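Local coordinates for solute binding protein MsmE (Bacillus subtilis subsp. subtilis str. 168, PDB 4R6H) that binds melibiose, raffinose and stachyose as the solute-binding part of the MelEDC-MsmX ABC transporter that imports them, at residues A[201-206]-A[369-374]; A[338-343]-A[352-357]. All coordinates share one frame; numbering follows the deposited sequence.

Contact 1: residues A[201-206]-A[369-374]; sequences FATPLL and KVEPYF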
loop_
_atom_site.group_PDB
_atom_site.type_symbol
_atom_site.label_atom_id
_atom_site.label_comp_id
_atom_site.label_asym_id
_atom_site.label_seq_id
_atom_site.Cartn_x
_atom_site.Cartn_y
_atom_site.Cartn_z
ATOM N N PHE A 201 -3.304 -3.848 -10.218
ATOM C CA PHE A 201 -4.174 -4.627 -11.120
ATOM C C PHE A 201 -3.696 -6.067 -11.310
ATOM O O PHE A 201 -4.457 -6.923 -11.751
ATOM C CB PHE A 201 -4.434 -3.906 -12.435
ATOM C CG PHE A 201 -5.458 -2.810 -12.341
ATOM C CD1 PHE A 201 -6.822 -3.101 -12.170
ATOM C CD2 PHE A 201 -5.079 -1.492 -12.440
ATOM C CE1 PHE A 201 -7.745 -2.073 -12.112
ATOM C CE2 PHE A 201 -6.005 -0.460 -12.417
ATOM C CZ PHE A 201 -7.361 -0.765 -12.227
ATOM N N ALA A 202 -2.447 -6.357 -10.971
ATOM C CA ALA A 202 -1.973 -7.747 -11.006
ATOM C C ALA A 202 -2.768 -8.649 -10.073
ATOM O O ALA A 202 -2.958 -9.828 -10.339
ATOM C CB ALA A 202 -0.504 -7.813 -10.610
ATOM N N THR A 203 -3.278 -8.102 -8.965
ATOM C CA THR A 203 -4.102 -8.875 -8.029
ATOM C C THR A 203 -5.434 -9.390 -8.626
ATOM O O THR A 203 -5.630 -10.628 -8.649
ATOM C CB THR A 203 -4.251 -8.107 -6.687
ATOM O OG1 THR A 203 -2.980 -8.098 -5.990
ATOM C CG2 THR A 203 -5.279 -8.712 -5.766
ATOM N N PRO A 204 -6.294 -8.508 -9.171
ATOM C CA PRO A 204 -7.503 -9.069 -9.825
ATOM C C PRO A 204 -7.133 -9.915 -11.031
ATOM O O PRO A 204 -7.862 -10.878 -11.349
ATOM C CB PRO A 204 -8.285 -7.832 -10.247
ATOM C CG PRO A 204 -7.364 -6.658 -10.138
ATOM C CD PRO A 204 -6.360 -7.033 -9.076
ATOM N N LEU A 205 -6.020 -9.640 -11.700
ATOM C CA LEU A 205 -5.689 -10.427 -12.905
ATOM C C LEU A 205 -5.268 -11.836 -12.543
ATOM O O LEU A 205 -5.730 -12.788 -13.182
ATOM C CB LEU A 205 -4.593 -9.768 -13.707
ATOM C CG LEU A 205 -4.116 -10.493 -14.987
ATOM C CD1 LEU A 205 -5.212 -10.472 -16.004
ATOM C CD2 LEU A 205 -2.881 -9.813 -15.496
ATOM N N LEU A 206 -4.456 -11.982 -11.508
ATOM C CA LEU A 206 -3.698 -13.203 -11.288
ATOM C C LEU A 206 -3.947 -13.915 -9.961
ATOM O O LEU A 206 -3.490 -15.034 -9.795
ATOM C CB LEU A 206 -2.176 -12.952 -11.442
ATOM C CG LEU A 206 -1.701 -12.308 -12.733
ATOM C CD1 LEU A 206 -0.260 -11.874 -12.665
ATOM C CD2 LEU A 206 -1.899 -13.284 -13.887
ATOM N N LYS A 369 -13.123 -7.218 0.354
ATOM C CA LYS A 369 -11.994 -7.890 0.948
ATOM C C LYS A 369 -10.686 -7.159 0.670
ATOM O O LYS A 369 -10.654 -6.198 -0.143
ATOM C CB LYS A 369 -11.952 -9.361 0.471
ATOM C CG LYS A 369 -13.225 -10.149 0.806
ATOM C CD LYS A 369 -13.449 -10.316 2.285
ATOM C CE LYS A 369 -14.758 -11.043 2.571
ATOM N NZ LYS A 369 -15.533 -10.332 3.629
ATOM N N VAL A 370 -9.637 -7.611 1.345
ATOM C CA VAL A 370 -8.326 -6.995 1.233
ATOM C C VAL A 370 -7.332 -8.023 0.763
ATOM O O VAL A 370 -7.330 -9.179 1.252
ATOM C CB VAL A 370 -7.853 -6.382 2.572
ATOM C CG1 VAL A 370 -6.430 -5.837 2.442
ATOM C CG2 VAL A 370 -8.824 -5.281 2.988
ATOM N N GLU A 371 -6.504 -7.612 -0.185
ATOM C CA GLU A 371 -5.408 -8.428 -0.661
ATOM C C GLU A 371 -4.083 -7.693 -0.427
ATOM O O GLU A 371 -3.982 -6.472 -0.660
ATOM C CB GLU A 371 -5.541 -8.720 -2.164
ATOM C CG GLU A 371 -6.430 -9.930 -2.455
ATOM C CD GLU A 371 -5.692 -11.222 -2.160
ATOM O OE1 GLU A 371 -4.480 -11.352 -2.491
ATOM O OE2 GLU A 371 -6.338 -12.084 -1.536
ATOM N N PRO A 372 -3.039 -8.414 -0.017
ATOM C CA PRO A 372 -1.746 -7.771 0.092
ATOM C C PRO A 372 -1.199 -7.304 -1.242
ATOM O O PRO A 372 -1.550 -7.850 -2.307
ATOM C CB PRO A 372 -0.840 -8.877 0.688
ATOM C CG PRO A 372 -1.520 -10.148 0.273
ATOM C CD PRO A 372 -2.986 -9.857 0.290
ATOM N N TYR A 373 -0.299 -6.339 -1.237
ATOM C CA TYR A 373 0.326 -5.924 -2.485
ATOM C C TYR A 373 0.982 -7.086 -3.207
ATOM O O TYR A 373 1.762 -7.855 -2.639
ATOM C CB TYR A 373 1.328 -4.783 -2.276
ATOM C CG TYR A 373 0.688 -3.442 -2.521
ATOM C CD1 TYR A 373 0.527 -2.959 -3.816
ATOM C CD2 TYR A 373 0.185 -2.698 -1.476
ATOM C CE1 TYR A 373 -0.075 -1.750 -4.051
ATOM C CE2 TYR A 373 -0.426 -1.483 -1.699
ATOM C CZ TYR A 373 -0.546 -1.016 -2.989
ATOM O OH TYR A 373 -1.151 0.187 -3.235
ATOM N N PHE A 374 0.660 -7.210 -4.483
ATOM C CA PHE A 374 1.081 -8.353 -5.299
ATOM C C PHE A 374 2.596 -8.539 -5.236
ATOM O O PHE A 374 3.098 -9.692 -5.089
ATOM C CB PHE A 374 0.619 -8.113 -6.744
ATOM C CG PHE A 374 1.057 -9.146 -7.730
ATOM C CD1 PHE A 374 0.325 -10.313 -7.864
ATOM C CD2 PHE A 374 2.126 -8.916 -8.557
ATOM C CE1 PHE A 374 0.664 -11.253 -8.799
ATOM C CE2 PHE A 374 2.486 -9.879 -9.510
ATOM C CZ PHE A 374 1.744 -11.029 -9.615
HETATM O O HOH W 1 -1.492 -5.758 -5.579
HETATM O O HOH W 2 -2.481 -9.914 -4.014
#
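Ala202, Thr203 and Leu206 pack against Phe374 and Glu371 in a buried, mostly apolar contact with two bridging waters, where the last turns of helix 192-206 meet strand 370-372 and the start of helix 374-378. Phe374 carries the apolar half. Its CG stands anti to the backbone N (chi1 176°), which sets the ring against Ala202 and Leu206. The methyl of Ala202 sits over one face of that ring, CB lying 3.5 Å from the ring centroid and 14° off the normal, a CH-pi contact; a residue as small as alanine lets the flat ring come this close to the helix. One turn on, Leu206 reaches the far end of the ring, its CD1 lying 3.7 Å from Phe374 CZ.

Thr203 suits the boundary because its two branches do different work. CG2 lies against the aliphatic part of Glu371, 3.6 Å from CB, while OG1 is turned to the waters. One water donates to Thr203 OG1 (2.8 Å) and accepts from the backbone N of Phe374, first residue of helix 374-378. The other accepts from Thr203 OG1 (2.7 Å) and donates to Glu371 OE1 and to Pro372 O. The hydroxyl thus serves once as acceptor and once as donor, and no direct hydrogen bond crosses the interface. Backbone bonds from Glu371 to Trp303 and Gly305 tie this strand in parallel to strand 303-306. Strand 370-372 thus runs through the N-cap Tyr373 into helix 374-378, packed on the C-terminal turn of helix 192-206, in the lobe of this bacterial solute-binding protein where helices flank the mixed sheet.

Contact 2: residues A[338-343]-A[352-357]; sequences QMAEAT and VKADIF
Glu341 reaches from helix 333-343 to the loop that follows, meeting Ala354 and Asp355 in a surface contact. At CB its chain leaves with CG beside the backbone N and anti to the carbonyl carbon (chi1 -73°), and beyond CG it runs on extended, which brings its tip to the loop. CG passes the methyl of Ala354, 3.9 Å from its CB. CD comes within 3.6 Å of Asp355 N, and at the tip OE2 accepts a hydrogen bond from that same N, 2.8 Å long and nearly straight at 165°. The N-H arrives on the anti side of the carboxylate, 30° out of its plane. OE2 also forms a salt bridge with Lys337, one turn earlier on the helix, so one oxygen serves both a backbone N-H and a charged amine; the lysine probably favours the ionised carboxylate and may offset the nearby like charge of Asp355.

A glutamine in its place would probably lose the salt bridge, leaving Lys337 without this charged mate and Asp355 N more weakly held. Asp355 is the centre of an inverse gamma turn, a tight bend whose central N-H is the one Glu341 takes. Beneath this polar link Ala340 CB meets Ala354 CB at 3.9 Å; two methyls suit so near an approach of backbones. Ile356 adds its CG2, 4.3 Å from Glu341 CA, and also touches Pro346. In sequence the loop links helices 333-343 and 359-364, while Gln338, Ala342 and Thr343 turn another side of helix 333-343 to helix 44-60.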
loop_
_atom_site.group_PDB
_atom_site.type_symbol
_atom_site.label_atom_id
_atom_site.label_comp_id
_atom_site.label_asym_id
_atom_site.label_seq_id
_atom_site.Cartn_x
_atom_site.Cartn_y
_atom_site.Cartn_z
ATOM N N GLN A 338 -5.250 7.979 17.718
ATOM C CA GLN A 338 -4.344 9.072 17.457
ATOM C C GLN A 338 -3.291 8.741 16.405
ATOM O O GLN A 338 -3.065 9.479 15.429
ATOM C CB GLN A 338 -3.725 9.554 18.769
ATOM C CG GLN A 338 -2.806 10.730 18.613
ATOM C CD GLN A 338 -2.225 11.162 19.944
ATOM O OE1 GLN A 338 -2.601 10.637 20.979
ATOM N NE2 GLN A 338 -1.274 12.077 19.897
ATOM N N MET A 339 -2.629 7.601 16.593
ATOM C CA MET A 339 -1.609 7.206 15.637
ATOM C C MET A 339 -2.197 6.966 14.241
ATOM O O MET A 339 -1.655 7.435 13.259
ATOM C CB MET A 339 -0.847 5.995 16.139
ATOM C CG MET A 339 0.389 5.636 15.359
ATOM S SD MET A 339 1.748 6.828 15.546
ATOM C CE MET A 339 1.736 7.686 13.974
ATOM N N ALA A 340 -3.327 6.252 14.166
ATOM C CA ALA A 340 -3.946 5.995 12.873
ATOM C C ALA A 340 -4.337 7.273 12.151
ATOM O O ALA A 340 -4.063 7.429 10.950
ATOM C CB ALA A 340 -5.137 5.057 13.043
ATOM N N GLU A 341 -4.942 8.205 12.875
ATOM C CA GLU A 341 -5.295 9.469 12.246
ATOM C C GLU A 341 -4.099 10.232 11.659
ATOM O O GLU A 341 -4.179 10.851 10.604
ATOM C CB GLU A 341 -6.071 10.337 13.238
ATOM C CG GLU A 341 -7.480 9.804 13.445
ATOM C CD GLU A 341 -8.303 10.517 14.505
ATOM O OE1 GLU A 341 -7.854 11.548 15.049
ATOM O OE2 GLU A 341 -9.419 10.030 14.798
ATOM N N ALA A 342 -2.966 10.176 12.330
ATOM C CA ALA A 342 -1.752 10.802 11.810
ATOM C C ALA A 342 -1.284 10.218 10.484
ATOM O O ALA A 342 -0.639 10.884 9.696
ATOM C CB ALA A 342 -0.654 10.717 12.835
ATOM N N THR A 343 -1.609 8.936 10.257
ATOM C CA THR A 343 -1.274 8.225 9.041
ATOM C C THR A 343 -2.346 8.294 7.954
ATOM O O THR A 343 -2.136 7.753 6.845
ATOM C CB THR A 343 -1.009 6.713 9.301
ATOM O OG1 THR A 343 -2.248 6.009 9.530
ATOM C CG2 THR A 343 -0.043 6.509 10.487
ATOM N N VAL A 352 -11.504 0.487 17.228
ATOM C CA VAL A 352 -10.953 1.824 17.044
ATOM C C VAL A 352 -11.473 2.385 15.752
ATOM O O VAL A 352 -11.293 1.804 14.677
ATOM C CB VAL A 352 -9.423 1.792 16.931
ATOM C CG1 VAL A 352 -8.882 3.202 16.725
ATOM C CG2 VAL A 352 -8.832 1.131 18.157
ATOM N N LYS A 353 -12.135 3.526 15.824
ATOM C CA LYS A 353 -12.678 4.101 14.627
ATOM C C LYS A 353 -12.022 5.454 14.407
ATOM O O LYS A 353 -12.491 6.499 14.856
ATOM C CB LYS A 353 -14.210 4.191 14.686
ATOM C CG LYS A 353 -14.906 2.830 14.568
ATOM C CD LYS A 353 -14.839 2.345 13.120
ATOM C CE LYS A 353 -15.728 1.142 12.846
ATOM N NZ LYS A 353 -15.558 0.685 11.434
ATOM N N ALA A 354 -10.910 5.431 13.680
ATOM C CA ALA A 354 -10.139 6.619 13.363
ATOM C C ALA A 354 -10.964 7.536 12.460
ATOM O O ALA A 354 -11.548 7.069 11.487
ATOM C CB ALA A 354 -8.845 6.274 12.650
ATOM N N ASP A 355 -10.990 8.824 12.801
ATOM C CA ASP A 355 -11.736 9.823 12.059
ATOM C C ASP A 355 -10.881 10.322 10.919
ATOM O O ASP A 355 -10.152 11.299 11.039
ATOM C CB ASP A 355 -12.147 10.934 13.016
ATOM C CG ASP A 355 -12.921 12.052 12.356
ATOM O OD1 ASP A 355 -13.249 11.943 11.183
ATOM O OD2 ASP A 355 -13.160 13.087 13.017
ATOM N N ILE A 356 -10.896 9.575 9.811
ATOM C CA ILE A 356 -10.068 9.871 8.654
ATOM C C ILE A 356 -10.955 10.330 7.489
ATOM O O ILE A 356 -12.185 10.044 7.449
ATOM C CB ILE A 356 -9.186 8.647 8.242
ATOM C CG1 ILE A 356 -10.074 7.464 7.786
ATOM C CG2 ILE A 356 -8.282 8.235 9.409
ATOM C CD1 ILE A 356 -9.318 6.259 7.283
ATOM N N PHE A 357 -10.320 10.953 6.509
ATOM C CA PHE A 357 -11.055 11.567 5.408
ATOM C C PHE A 357 -11.907 10.570 4.617
ATOM O O PHE A 357 -13.087 10.864 4.286
ATOM C CB PHE A 357 -10.110 12.353 4.494
ATOM C CG PHE A 357 -10.834 13.104 3.430
ATOM C CD1 PHE A 357 -11.081 12.526 2.210
ATOM C CD2 PHE A 357 -11.253 14.396 3.665
ATOM C CE1 PHE A 357 -11.752 13.249 1.230
ATOM C CE2 PHE A 357 -11.925 15.111 2.667
ATOM C CZ PHE A 357 -12.148 14.532 1.463
#

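How the contacts relate
The two contacts lie on opposite sides of the chain's centre, their own centres 25 Å apart and their nearest atoms about 12 Å apart, without touching. Along the chain the order is 201-206, then 338-343, 352-357 and 369-374, so both halves of contact 2 fall between the halves of contact 1. Contact 1 is long-range, joining helix 192-206 to strand 370-372 of the mixed sheet; contact 2 closes a short loop after helix 333-343. From that loop the chain passes through helix 359-364 into strand 370-372. One contact thus ties distant parts of the sequence together in the interior, and the other holds a short loop on helix 333-343, another side of which packs on helix 44-60.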